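Local coordinates for protein uncharacterized ACR, COG1565 superfamily (Burkholderia thailandensis, PDB 4F3N) that is of unknown function but has a methyltransferase fold and, like its family, may transfer methyl groups from S-adenosylmethionine to protein arginines, producing symmetric dimethylarginine, at residues A[76-81]-A[245-250]; A[221-226]-A[232-237]; A[59-64]-A[83-88]; A[318-323]-A[329-334]. All blocks are in the same frame, centred on the assembly; numbering follows the deposited sequence.

Contact 1 (A[76-81]-A[245-250]); sequences IPFSRY and FVFADR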
loop_
_atom_site.group_PDB
_atom_site.type_symbol
_atom_site.label_atom_id
_atom_site.label_comp_id
_atom_site.label_asym_id
_atom_site.label_seq_id
_atom_site.Cartn_x
_atom_site.Cartn_y
_atom_site.Cartn_z
ATOM N N ILE A 76 19.541 7.550 13.433
ATOM C CA ILE A 76 18.155 7.923 13.173
ATOM C C ILE A 76 17.274 6.672 13.082
ATOM O O ILE A 76 17.754 5.567 12.727
ATOM C CB ILE A 76 18.010 8.737 11.874
ATOM C CG1 ILE A 76 18.481 7.929 10.649
ATOM C CG2 ILE A 76 18.793 10.016 12.014
ATOM C CD1 ILE A 76 18.166 8.588 9.303
ATOM N N PRO A 77 15.992 6.815 13.425
ATOM C CA PRO A 77 15.141 5.632 13.231
ATOM C C PRO A 77 15.020 5.235 11.738
ATOM O O PRO A 77 15.207 6.070 10.855
ATOM C CB PRO A 77 13.796 6.054 13.830
ATOM C CG PRO A 77 13.821 7.525 13.887
ATOM C CD PRO A 77 15.235 8.002 13.891
ATOM N N PHE A 78 14.703 3.969 11.464
ATOM C CA PHE A 78 14.596 3.522 10.086
ATOM C C PHE A 78 13.467 4.240 9.351
ATOM O O PHE A 78 13.558 4.481 8.131
ATOM C CB PHE A 78 14.399 2.017 10.004
ATOM C CG PHE A 78 14.488 1.501 8.611
ATOM C CD1 PHE A 78 13.348 1.125 7.932
ATOM C CD2 PHE A 78 15.724 1.465 7.932
ATOM C CE1 PHE A 78 13.418 0.684 6.630
ATOM C CE2 PHE A 78 15.773 1.061 6.614
ATOM C CZ PHE A 78 14.613 0.683 5.966
ATOM N N SER A 79 12.423 4.591 10.087
ATOM C CA SER A 79 11.269 5.326 9.488
ATOM C C SER A 79 11.747 6.609 8.800
ATOM O O SER A 79 11.246 7.004 7.742
ATOM C CB SER A 79 10.215 5.649 10.548
ATOM O OG SER A 79 10.810 6.227 11.733
ATOM N N ARG A 80 12.692 7.276 9.444
ATOM C CA ARG A 80 13.168 8.575 8.944
ATOM C C ARG A 80 14.011 8.345 7.666
ATOM O O ARG A 80 13.893 9.066 6.680
ATOM C CB ARG A 80 13.975 9.273 10.011
ATOM C CG ARG A 80 14.579 10.590 9.538
ATOM C CD ARG A 80 13.554 11.608 9.074
ATOM N NE ARG A 80 14.273 12.826 8.723
ATOM C CZ ARG A 80 13.724 13.869 8.126
ATOM N NH1 ARG A 80 12.421 13.882 7.811
ATOM N NH2 ARG A 80 14.498 14.894 7.817
ATOM N N TYR A 81 14.894 7.350 7.735
ATOM C CA TYR A 81 15.661 6.928 6.583
ATOM C C TYR A 81 14.742 6.600 5.414
ATOM O O TYR A 81 14.912 7.107 4.288
ATOM C CB TYR A 81 16.574 5.728 6.941
ATOM C CG TYR A 81 17.310 5.207 5.748
ATOM C CD1 TYR A 81 18.515 5.761 5.362
ATOM C CD2 TYR A 81 16.781 4.171 4.976
ATOM C CE1 TYR A 81 19.200 5.290 4.227
ATOM C CE2 TYR A 81 17.420 3.732 3.847
ATOM C CZ TYR A 81 18.603 4.305 3.450
ATOM O OH TYR A 81 19.243 3.844 2.306
ATOM N N PHE A 245 26.168 3.325 5.252
ATOM C CA PHE A 245 25.004 3.165 6.145
ATOM C C PHE A 245 25.134 1.774 6.781
ATOM O O PHE A 245 25.516 0.816 6.094
ATOM C CB PHE A 245 23.691 3.258 5.404
ATOM C CG PHE A 245 23.430 4.631 4.810
ATOM C CD1 PHE A 245 23.230 5.719 5.622
ATOM C CD2 PHE A 245 23.419 4.808 3.436
ATOM C CE1 PHE A 245 22.992 6.986 5.082
ATOM C CE2 PHE A 245 23.199 6.064 2.876
ATOM C CZ PHE A 245 23.002 7.177 3.707
ATOM N N VAL A 246 24.768 1.672 8.052
ATOM C CA VAL A 246 24.741 0.398 8.788
ATOM C C VAL A 246 23.495 0.393 9.668
ATOM O O VAL A 246 23.109 1.458 10.151
ATOM C CB VAL A 246 26.002 0.230 9.664
ATOM C CG1 VAL A 246 26.078 1.239 10.812
ATOM C CG2 VAL A 246 26.076 -1.182 10.213
ATOM N N PHE A 247 22.840 -0.762 9.842
ATOM C CA PHE A 247 21.821 -0.841 10.893
ATOM C C PHE A 247 22.511 -0.785 12.255
ATOM O O PHE A 247 23.635 -1.272 12.400
ATOM C CB PHE A 247 21.030 -2.151 10.818
ATOM C CG PHE A 247 20.122 -2.262 9.637
ATOM C CD1 PHE A 247 19.008 -1.428 9.512
ATOM C CD2 PHE A 247 20.343 -3.235 8.697
ATOM C CE1 PHE A 247 18.153 -1.577 8.428
ATOM C CE2 PHE A 247 19.484 -3.409 7.633
ATOM C CZ PHE A 247 18.398 -2.576 7.503
ATOM N N ALA A 248 21.826 -0.232 13.244
ATOM C CA ALA A 248 22.359 -0.127 14.581
ATOM C C ALA A 248 21.239 -0.201 15.538
ATOM O O ALA A 248 20.244 0.501 15.367
ATOM C CB ALA A 248 23.128 1.172 14.779
ATOM N N ASP A 249 21.389 -1.041 16.563
ATOM C CA ASP A 249 20.305 -1.275 17.511
ATOM C C ASP A 249 20.479 -0.426 18.764
ATOM O O ASP A 249 21.589 -0.328 19.273
ATOM C CB ASP A 249 20.268 -2.752 17.865
ATOM C CG ASP A 249 19.881 -3.617 16.705
ATOM O OD1 ASP A 249 19.127 -3.141 15.844
ATOM O OD2 ASP A 249 20.309 -4.792 16.676
ATOM N N ARG A 250 19.392 0.206 19.226
ATOM C CA ARG A 250 19.426 1.115 20.388
ATOM C C ARG A 250 18.214 0.882 21.266
ATOM O O ARG A 250 17.135 0.616 20.750
ATOM C CB ARG A 250 19.350 2.553 19.885
ATOM C CG ARG A 250 20.169 3.524 20.681
ATOM C CD ARG A 250 20.379 4.812 19.911
ATOM N NE ARG A 250 19.196 5.657 19.997
ATOM C CZ ARG A 250 19.184 6.966 19.731
ATOM N NH1 ARG A 250 18.042 7.641 19.826
ATOM N NH2 ARG A 250 20.298 7.602 19.362
#

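Contact 2 (A[221-226]-A[232-237]); sequences PVRLVA and WCERGV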
loop_
_atom_site.group_PDB
_atom_site.type_symbol
_atom_site.label_atom_id
_atom_site.label_comp_id
_atom_site.label_asym_id
_atom_site.label_seq_id
_atom_site.Cartn_x
_atom_site.Cartn_y
_atom_site.Cartn_z
ATOM N N PRO A 221 6.380 4.689 5.764
ATOM C CA PRO A 221 7.582 4.370 6.524
ATOM C C PRO A 221 7.317 3.431 7.679
ATOM O O PRO A 221 6.307 3.562 8.383
ATOM C CB PRO A 221 8.017 5.757 7.039
ATOM C CG PRO A 221 7.562 6.694 6.011
ATOM C CD PRO A 221 6.281 6.131 5.475
ATOM N N VAL A 222 8.224 2.484 7.878
ATOM C CA VAL A 222 8.138 1.569 9.017
ATOM C C VAL A 222 9.329 1.801 9.941
ATOM O O VAL A 222 10.363 2.318 9.502
ATOM C CB VAL A 222 8.104 0.088 8.599
ATOM C CG1 VAL A 222 6.855 -0.203 7.748
ATOM C CG2 VAL A 222 9.394 -0.349 7.840
ATOM N N ARG A 223 9.162 1.451 11.218
ATOM C CA ARG A 223 10.311 1.372 12.113
ATOM C C ARG A 223 10.701 -0.104 12.198
ATOM O O ARG A 223 9.885 -0.988 11.969
ATOM C CB ARG A 223 9.981 2.017 13.462
ATOM C CG ARG A 223 9.974 3.536 13.374
ATOM C CD ARG A 223 9.352 4.247 14.582
ATOM N NE ARG A 223 10.340 4.670 15.554
ATOM C CZ ARG A 223 10.676 5.941 15.825
ATOM N NH1 ARG A 223 10.098 6.969 15.208
ATOM N NH2 ARG A 223 11.596 6.196 16.741
ATOM N N LEU A 224 11.955 -0.372 12.498
ATOM C CA LEU A 224 12.414 -1.721 12.691
ATOM C C LEU A 224 12.685 -1.965 14.163
ATOM O O LEU A 224 13.191 -1.101 14.893
ATOM C CB LEU A 224 13.674 -1.948 11.878
ATOM C CG LEU A 224 13.517 -1.751 10.354
ATOM C CD1 LEU A 224 14.832 -1.873 9.587
ATOM C CD2 LEU A 224 12.527 -2.769 9.804
ATOM N N VAL A 225 12.357 -3.164 14.606
ATOM C CA VAL A 225 12.561 -3.506 16.005
ATOM C C VAL A 225 13.259 -4.847 16.073
ATOM O O VAL A 225 13.023 -5.716 15.220
ATOM C CB VAL A 225 11.232 -3.522 16.778
ATOM C CG1 VAL A 225 10.619 -2.118 16.800
ATOM C CG2 VAL A 225 10.216 -4.562 16.223
ATOM N N ALA A 226 14.147 -5.007 17.050
ATOM C CA ALA A 226 14.958 -6.213 17.144
ATOM C C ALA A 226 14.906 -6.739 18.566
ATOM O O ALA A 226 15.013 -5.972 19.520
ATOM C CB ALA A 226 16.420 -5.919 16.767
ATOM N N TRP A 232 13.282 -6.049 23.707
ATOM C CA TRP A 232 13.148 -5.371 22.402
ATOM C C TRP A 232 13.869 -4.070 22.376
ATOM O O TRP A 232 13.951 -3.385 23.384
ATOM C CB TRP A 232 11.704 -5.134 22.077
ATOM C CG TRP A 232 10.966 -6.390 21.744
ATOM C CD1 TRP A 232 10.178 -7.161 22.584
ATOM C CD2 TRP A 232 10.937 -7.064 20.449
ATOM N NE1 TRP A 232 9.648 -8.243 21.911
ATOM C CE2 TRP A 232 10.082 -8.248 20.620
ATOM C CE3 TRP A 232 11.529 -6.828 19.206
ATOM C CZ2 TRP A 232 9.827 -9.119 19.570
ATOM C CZ3 TRP A 232 11.258 -7.714 18.166
ATOM C CH2 TRP A 232 10.437 -8.832 18.344
ATOM N N CYS A 233 14.436 -3.733 21.226
ATOM C CA CYS A 233 14.995 -2.415 21.018
ATOM C C CYS A 233 14.718 -1.961 19.605
ATOM O O CYS A 233 14.159 -2.707 18.809
ATOM C CB CYS A 233 16.469 -2.418 21.256
ATOM S SG CYS A 233 17.339 -3.413 20.080
ATOM N N GLU A 234 15.126 -0.739 19.304
ATOM C CA GLU A 234 14.887 -0.195 17.968
ATOM C C GLU A 234 16.122 -0.367 17.102
ATOM O O GLU A 234 17.239 -0.057 17.527
ATOM C CB GLU A 234 14.465 1.270 18.042
ATOM C CG GLU A 234 14.124 1.817 16.657
ATOM C CD GLU A 234 13.197 3.005 16.632
ATOM O OE1 GLU A 234 12.987 3.670 17.686
ATOM O OE2 GLU A 234 12.660 3.255 15.528
ATOM N N ARG A 235 15.893 -0.846 15.871
ATOM C CA ARG A 235 16.884 -0.928 14.860
ATOM C C ARG A 235 16.780 0.320 13.960
ATOM O O ARG A 235 15.815 0.487 13.235
ATOM C CB ARG A 235 16.706 -2.203 14.054
ATOM C CG ARG A 235 17.764 -2.327 12.963
ATOM C CD ARG A 235 17.944 -3.734 12.466
ATOM N NE ARG A 235 18.550 -4.583 13.485
ATOM C CZ ARG A 235 18.986 -5.827 13.322
ATOM N NH1 ARG A 235 18.911 -6.462 12.155
ATOM N NH2 ARG A 235 19.504 -6.450 14.367
ATOM N N GLY A 236 17.809 1.165 14.029
ATOM C CA GLY A 236 17.876 2.366 13.214
ATOM C C GLY A 236 19.068 2.347 12.320
ATOM O O GLY A 236 19.621 1.280 11.971
ATOM N N VAL A 237 19.435 3.529 11.851
ATOM C CA VAL A 237 20.484 3.686 10.874
ATOM C C VAL A 237 21.595 4.581 11.412
ATOM O O VAL A 237 21.318 5.682 11.920
ATOM C CB VAL A 237 19.933 4.248 9.562
ATOM C CG1 VAL A 237 21.057 4.257 8.515
ATOM C CG2 VAL A 237 18.784 3.392 9.031
HETATM O O HOH W 1 13.558 2.112 13.349
#

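Contact 3 (A[59-64]-A[83-88]); sequences EALAAS and ERVLYA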
loop_
_atom_site.group_PDB
_atom_site.type_symbol
_atom_site.label_atom_id
_atom_site.label_comp_id
_atom_site.label_asym_id
_atom_site.label_seq_id
_atom_site.Cartn_x
_atom_site.Cartn_y
_atom_site.Cartn_z
ATOM N N GLU A 59 23.820 9.764 -4.982
ATOM C CA GLU A 59 24.913 10.237 -4.110
ATOM C C GLU A 59 24.551 11.497 -3.317
ATOM O O GLU A 59 24.911 11.599 -2.126
ATOM C CB GLU A 59 26.201 10.398 -4.925
ATOM C CG GLU A 59 26.701 9.057 -5.413
ATOM C CD GLU A 59 27.870 9.152 -6.395
ATOM O OE1 GLU A 59 27.946 10.127 -7.175
ATOM O OE2 GLU A 59 28.719 8.225 -6.408
ATOM N N ALA A 60 23.809 12.440 -3.932
ATOM C CA ALA A 60 23.404 13.664 -3.249
ATOM C C ALA A 60 22.439 13.290 -2.120
ATOM O O ALA A 60 22.551 13.790 -0.975
ATOM C CB ALA A 60 22.768 14.664 -4.217
ATOM N N LEU A 61 21.504 12.397 -2.443
ATOM C CA LEU A 61 20.513 11.983 -1.453
ATOM C C LEU A 61 21.223 11.316 -0.302
ATOM O O LEU A 61 20.946 11.640 0.850
ATOM C CB LEU A 61 19.472 11.051 -2.048
ATOM C CG LEU A 61 18.472 10.452 -1.073
ATOM C CD1 LEU A 61 17.633 11.551 -0.428
ATOM C CD2 LEU A 61 17.622 9.460 -1.894
ATOM N N ALA A 62 22.129 10.393 -0.617
ATOM C CA ALA A 62 22.916 9.676 0.388
ATOM C C ALA A 62 23.732 10.640 1.272
ATOM O O ALA A 62 23.704 10.518 2.488
ATOM C CB ALA A 62 23.838 8.622 -0.247
ATOM N N ALA A 63 24.417 11.616 0.658
ATOM C CA ALA A 63 25.190 12.608 1.431
ATOM C C ALA A 63 24.297 13.402 2.384
ATOM O O ALA A 63 24.663 13.667 3.523
ATOM C CB ALA A 63 25.933 13.580 0.477
ATOM N N SER A 64 23.090 13.770 1.930
ATOM C CA SER A 64 22.168 14.487 2.774
ATOM C C SER A 64 21.744 13.647 3.972
ATOM O O SER A 64 21.616 14.147 5.089
ATOM C CB SER A 64 20.948 14.997 1.983
ATOM O OG SER A 64 20.020 13.942 1.729
ATOM N N GLU A 83 11.612 7.346 4.997
ATOM C CA GLU A 83 10.834 8.527 4.538
ATOM C C GLU A 83 11.643 9.340 3.541
ATOM O O GLU A 83 11.134 9.767 2.474
ATOM C CB GLU A 83 10.412 9.400 5.699
ATOM C CG GLU A 83 9.743 10.728 5.283
ATOM C CD GLU A 83 9.541 11.659 6.462
ATOM O OE1 GLU A 83 9.895 11.287 7.609
ATOM O OE2 GLU A 83 9.085 12.807 6.242
ATOM N N ARG A 84 12.908 9.579 3.865
ATOM C CA ARG A 84 13.709 10.429 3.020
ATOM C C ARG A 84 14.105 9.780 1.673
ATOM O O ARG A 84 14.021 10.433 0.617
ATOM C CB ARG A 84 14.939 10.942 3.808
ATOM C CG ARG A 84 14.596 11.939 4.900
ATOM C CD ARG A 84 13.833 13.144 4.372
ATOM N NE ARG A 84 14.664 14.006 3.532
ATOM C CZ ARG A 84 14.222 15.116 2.927
ATOM N NH1 ARG A 84 15.043 15.853 2.187
ATOM N NH2 ARG A 84 12.953 15.483 3.041
ATOM N N VAL A 85 14.499 8.509 1.681
ATOM C CA VAL A 85 14.955 7.886 0.434
ATOM C C VAL A 85 13.788 7.650 -0.518
ATOM O O VAL A 85 13.961 7.662 -1.756
ATOM C CB VAL A 85 15.782 6.599 0.632
ATOM C CG1 VAL A 85 16.993 6.862 1.532
ATOM C CG2 VAL A 85 14.915 5.471 1.160
ATOM N N LEU A 86 12.575 7.507 0.026
ATOM C CA LEU A 86 11.414 7.291 -0.808
ATOM C C LEU A 86 10.746 8.613 -1.223
ATOM O O LEU A 86 10.292 8.727 -2.345
ATOM C CB LEU A 86 10.406 6.368 -0.106
ATOM C CG LEU A 86 10.823 4.909 0.191
ATOM C CD1 LEU A 86 9.648 4.141 0.811
ATOM C CD2 LEU A 86 11.261 4.246 -1.108
ATOM N N TYR A 87 10.708 9.581 -0.321
ATOM C CA TYR A 87 9.828 10.754 -0.480
ATOM C C TYR A 87 10.549 12.105 -0.455
ATOM O O TYR A 87 9.880 13.137 -0.514
ATOM C CB TYR A 87 8.697 10.726 0.540
ATOM C CG TYR A 87 7.892 9.457 0.477
ATOM C CD1 TYR A 87 7.092 9.197 -0.629
ATOM C CD2 TYR A 87 7.969 8.494 1.471
ATOM C CE1 TYR A 87 6.388 8.022 -0.748
ATOM C CE2 TYR A 87 7.248 7.296 1.370
ATOM C CZ TYR A 87 6.455 7.074 0.268
ATOM O OH TYR A 87 5.705 5.915 0.058
ATOM N N ALA A 88 11.888 12.140 -0.405
ATOM C CA ALA A 88 12.582 13.457 -0.438
ATOM C C ALA A 88 12.226 14.201 -1.733
ATOM O O ALA A 88 12.329 13.630 -2.793
ATOM C CB ALA A 88 14.096 13.285 -0.348
HETATM O O HOH W 2 17.325 14.265 3.307
#

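Contact 4 (A[318-323]-A[329-334]); sequences CHYRHR and FVYPGL. With SO4 (sulfate ion), chain B.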
loop_
_atom_site.group_PDB
_atom_site.type_symbol
_atom_site.label_atom_id
_atom_site.label_comp_id
_atom_site.label_asym_id
_atom_site.label_seq_id
_atom_site.Cartn_x
_atom_site.Cartn_y
_atom_site.Cartn_z
ATOM N N CYS A 318 13.292 -4.820 -0.727
ATOM C CA CYS A 318 13.691 -3.769 -1.624
ATOM C C CYS A 318 13.703 -4.293 -3.061
ATOM O O CYS A 318 13.908 -5.490 -3.292
ATOM C CB CYS A 318 15.078 -3.251 -1.239
ATOM S SG CYS A 318 15.210 -2.829 0.517
ATOM N N HIS A 319 13.469 -3.395 -4.006
ATOM C CA HIS A 319 13.458 -3.754 -5.416
ATOM C C HIS A 319 14.291 -2.782 -6.168
ATOM O O HIS A 319 13.935 -1.624 -6.260
ATOM C CB HIS A 319 12.031 -3.748 -5.964
ATOM C CG HIS A 319 11.092 -4.582 -5.156
ATOM N ND1 HIS A 319 10.434 -4.087 -4.087
ATOM C CD2 HIS A 319 10.743 -5.914 -5.250
ATOM C CE1 HIS A 319 9.693 -5.070 -3.532
ATOM N NE2 HIS A 319 9.874 -6.175 -4.238
ATOM N N TYR A 320 15.381 -3.283 -6.742
ATOM C CA TYR A 320 16.301 -2.476 -7.525
ATOM C C TYR A 320 16.387 -3.093 -8.923
ATOM O O TYR A 320 16.843 -4.230 -9.064
ATOM C CB TYR A 320 17.663 -2.439 -6.842
ATOM C CG TYR A 320 18.719 -1.687 -7.636
ATOM C CD1 TYR A 320 18.564 -0.352 -7.939
ATOM C CD2 TYR A 320 19.837 -2.340 -8.142
ATOM C CE1 TYR A 320 19.514 0.347 -8.686
ATOM C CE2 TYR A 320 20.786 -1.647 -8.871
ATOM C CZ TYR A 320 20.618 -0.319 -9.171
ATOM O OH TYR A 320 21.592 0.368 -9.924
ATOM N N ARG A 321 15.950 -2.322 -9.921
ATOM C CA ARG A 321 15.875 -2.791 -11.316
ATOM C C ARG A 321 15.115 -4.123 -11.325
ATOM O O ARG A 321 15.615 -5.146 -11.811
ATOM C CB ARG A 321 17.262 -2.929 -11.925
ATOM C CG ARG A 321 18.056 -1.626 -11.912
ATOM C CD ARG A 321 19.511 -1.887 -12.192
ATOM N NE ARG A 321 19.820 -2.129 -13.611
ATOM C CZ ARG A 321 20.360 -1.239 -14.458
ATOM N NH1 ARG A 321 20.638 -0.001 -14.073
ATOM N NH2 ARG A 321 20.648 -1.602 -15.715
ATOM N N HIS A 322 13.939 -4.096 -10.709
ATOM C CA HIS A 322 13.103 -5.282 -10.553
ATOM C C HIS A 322 13.942 -6.499 -10.202
ATOM O O HIS A 322 13.959 -7.502 -10.922
ATOM C CB HIS A 322 12.268 -5.491 -11.824
ATOM N N ARG A 323 14.707 -6.374 -9.116
ATOM C CA ARG A 323 15.374 -7.488 -8.456
ATOM C C ARG A 323 15.076 -7.304 -6.965
ATOM O O ARG A 323 15.397 -6.261 -6.395
ATOM C CB ARG A 323 16.878 -7.472 -8.696
ATOM N N PHE A 329 20.044 0.001 1.862
ATOM C CA PHE A 329 21.110 0.969 1.726
ATOM C C PHE A 329 21.689 0.945 0.303
ATOM O O PHE A 329 22.518 1.770 -0.047
ATOM C CB PHE A 329 22.193 0.651 2.767
ATOM C CG PHE A 329 21.671 0.662 4.177
ATOM C CD1 PHE A 329 20.836 1.697 4.606
ATOM C CD2 PHE A 329 21.977 -0.342 5.033
ATOM C CE1 PHE A 329 20.313 1.716 5.899
ATOM C CE2 PHE A 329 21.491 -0.327 6.328
ATOM C CZ PHE A 329 20.652 0.686 6.744
ATOM N N VAL A 330 21.200 0.039 -0.529
ATOM C CA VAL A 330 21.544 0.066 -1.988
ATOM C C VAL A 330 20.945 1.316 -2.671
ATOM O O VAL A 330 19.747 1.610 -2.539
ATOM C CB VAL A 330 21.077 -1.233 -2.688
ATOM C CG1 VAL A 330 21.101 -1.087 -4.223
ATOM C CG2 VAL A 330 21.903 -2.429 -2.205
ATOM N N TYR A 331 21.790 2.038 -3.394
ATOM C CA TYR A 331 21.427 3.201 -4.200
ATOM C C TYR A 331 20.189 3.957 -3.699
ATOM O O TYR A 331 19.122 3.877 -4.312
ATOM C CB TYR A 331 21.275 2.800 -5.677
ATOM C CG TYR A 331 22.574 2.340 -6.279
ATOM C CD1 TYR A 331 23.674 3.200 -6.332
ATOM C CD2 TYR A 331 22.729 1.039 -6.736
ATOM C CE1 TYR A 331 24.891 2.767 -6.841
ATOM C CE2 TYR A 331 23.939 0.604 -7.256
ATOM C CZ TYR A 331 25.015 1.464 -7.278
ATOM O OH TYR A 331 26.219 1.039 -7.821
ATOM N N PRO A 332 20.329 4.673 -2.567
ATOM C CA PRO A 332 19.232 5.502 -2.078
ATOM C C PRO A 332 18.593 6.354 -3.193
ATOM O O PRO A 332 19.291 7.037 -3.938
ATOM C CB PRO A 332 19.898 6.404 -1.033
ATOM C CG PRO A 332 21.010 5.586 -0.516
ATOM C CD PRO A 332 21.529 4.798 -1.717
ATOM N N GLY A 333 17.285 6.300 -3.278
ATOM C CA GLY A 333 16.557 7.081 -4.277
ATOM C C GLY A 333 16.300 6.317 -5.559
ATOM O O GLY A 333 15.495 6.779 -6.399
ATOM N N LEU A 334 16.995 5.193 -5.782
ATOM C CA LEU A 334 16.869 4.446 -7.042
ATOM C C LEU A 334 16.206 3.087 -6.887
ATOM O O LEU A 334 16.067 2.338 -7.859
ATOM C CB LEU A 334 18.232 4.267 -7.712
ATOM C CG LEU A 334 19.050 5.533 -7.934
ATOM C CD1 LEU A 334 20.372 5.182 -8.644
ATOM C CD2 LEU A 334 18.269 6.576 -8.734
HETATM S S SO4 B . 19.173 -4.811 -16.026
HETATM O O1 SO4 B . 20.612 -4.419 -15.949
HETATM O O2 SO4 B . 19.021 -6.232 -16.419
HETATM O O3 SO4 B . 18.585 -4.602 -14.669
HETATM O O4 SO4 B . 18.415 -3.979 -17.007
HETATM O O HOH W 3 15.129 0.453 -9.537
#

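Contact 1 (A[76-81]-A[245-250])
Tyr81 points the rim of its ring at the flat of Phe245. CE1 of Tyr81 sits over the middle of the Phe245 ring, 4.2 Å from Phe245 CE1, and the two planes stand at 68° in an edge-to-face (T-shaped) pair with centroids 5.4 Å apart. One helical turn earlier, Phe78 meets Phe247 with a different geometry. Phe78 CD2 lies 3.9 Å from Phe247 CE1, near the plane of the Phe247 ring and at its edge, but that same CE1 comes in obliquely to the Phe78 ring. With planes at 47° and centroids 6.0 Å apart, the pair meets obliquely. Phe78 has its ring anti to the backbone N (chi1 -171°), which carries it off the start of helix 78-87 toward strand 245-250.

Pro77 takes the N-cap position of that helix, where the short, weakly bonded strand 76-77 gives way to the turn bearing both aromatic residues. The backbones stay well apart, 8.5 Å between the CA atoms of Phe78 and Phe247, and rings fill the interval. Phe329 joins the cluster, edge-to-face with Tyr81 and also meeting Phe247. Leu65 and Ile69 of helix 52-71 touch Phe245. The Tyr81 hydroxyl has a polar partner of its own, a hydrogen bond with Pro328 O.

No hydrogen bond or salt bridge crosses between the two segments. What they share is apolar ring contact, probably mostly dispersion, with a small electrostatic term where the Tyr81 edge meets the Phe245 face.

Contact 2 (A[221-226]-A[232-237])
Strands 223-228 and 231-239 form a beta hairpin, and its register is fixed where Ala226 faces Cys233. This is an antiparallel hydrogen-bonded pair: Ala226 N donates to Cys233 O at 2.9 Å, and Cys233 N returns a bond of the same 2.9 Å to Ala226 O. Val225 and Glu234 follow as a non-hydrogen-bonded pair. Glu234 CG stands opposite its backbone N (chi1 -176°) and the chain runs extended beyond it, which carries the carboxylate to Arg223. In the arginine conformer described here, of two modelled, they form a two-pronged salt bridge. Arg223 NH2 to Glu234 OE1 is the straighter arm, 3.0 Å with an N-H...O angle of 163°, lying in the guanidinium plane and using the syn lone pair of OE1. Arg223 NE to Glu234 OE2 is short, 2.7 Å, but bent and weak; the two planes are 47° apart.

A water donates to Glu234 OE2 at 2.6 Å and to Arg235 O, and accepts from Leu224 N, so OE2 takes the water's hydrogen as well as the weak NE bond. Toward the turn, Trp232 CZ3 lies 3.8 Å from Val225 CG2.

Strand 271-274 pairs with the outer side of 223-228, while 245-250 and the short strand 76-77 pair with 231-239. Arg235 extends to a salt bridge with Asp249, and Leu224 packs on Phe78 of helix 78-87 and on Phe247.

Contact 3 (A[59-64]-A[83-88])
Leu61 carries this contact, pushing the fork of its side chain against the C-terminal turn of helix 78-87. Methyl CD1 lies 3.9 Å from Ala88 CB and equally near Arg84 O, while CD2 rests on the backbone at Val85, 3.9 Å from its CA. With chi1 at 174°, CG stands anti to the backbone N, which sends both methyls to the last turn, CD1 toward Ala88 and CD2 toward Val85. Ala88, the first residue past the helical turn, also sets its CB 3.7 Å over the centre of one face of the Arg84 guanidinium.

One shell out, a polar bridge runs beside the leucine. Ser64 OG donates to Leu61 O at 2.6 Å within its own helix and accepts a hydrogen from a water at 3.1 Å. That water in turn accepts from Arg84 NE at 2.7 Å and lies in the guanidinium plane, so serine and arginine are joined without touching.

Farther out, Leu65, next on this flank of helix 52-71, packs on Arg84 and Val85, and Pro332 from the loop before strand 336-342 touches both Leu61 and Val85. The two helices thus pack together with that loop wedged alongside, and backbone hydrogen bonds join Val85 to Tyr93 and Leu86 to Tyr94 just at this end of helix 78-87.

Contact 4 (A[318-323]-A[329-334])
Tyr320, at the head of the tight hairpin loop joining strands 317-319 and 324-325, packs its ring against the type II beta turn Tyr331-Leu334. Its CG stands opposite the backbone N (chi1 176°), which takes the ring toward 329-334. Val330 CG1 lies over one face, toward the rim, 4.2 Å from Tyr320 CG. The opposite face takes the aliphatic part of Arg321, whose CD is 3.5 Å above the plane. Leu334 O comes at the ring edge, in its plane, 3.7 Å from Tyr320 CD1. The outer end of the ring meets Tyr331: Tyr320 CZ lies 3.5 Å from Tyr331 CD2, the rings tilted 34° apart in an oblique pair. The Tyr320 hydroxyl is hydrogen-bonded to Pro48 O, so the ring is held at its tip too.

A water does the polar bridging, accepting from Arg321 N at 2.9 Å and donating to Leu334 O at 2.7 Å. Beyond it, Arg321 turns its guanidinium to a sulfate, probably from the crystallisation liquor, through NE to O3 at 3.0 Å and NH2 to O1 at 2.8 Å. Nothing marks this as a natural anion site.

On the hairpin side, Tyr320 N bonds to Arg323 O, with a weak return bond, around Arg321 and His322, both with positive phi. On the other side, Leu334 N closes the turn onto Tyr331 O, with Pro332 and Gly333 at its corners. A proline followed by a glycine in these places is the classic sequence of a type II turn, and Gly333 has the positive phi that its second corner requires.

How the contacts relate
Starting from the N terminus, contact 3 closes first, folding helix 52-71 back onto helix 78-87 across the short strand 76-77. Contact 1 opens inside that loop, at 76-81, so the two cross; it closes only at strand 245-250, after much of the chain through the parallel strands of the mixed methyltransferase-type sheet has been traced. Contact 2 is nested within this long loop as a local hairpin and joins contact 1 in one antiparallel sheet. Contact 4 comes later, in series, yet returns in space: the 329-334 loop packs against both contact 3 and contact 1, where Phe329 also touches Phe245. Together they bind the N-terminal helices, the antiparallel sheet and that loop into one subregion.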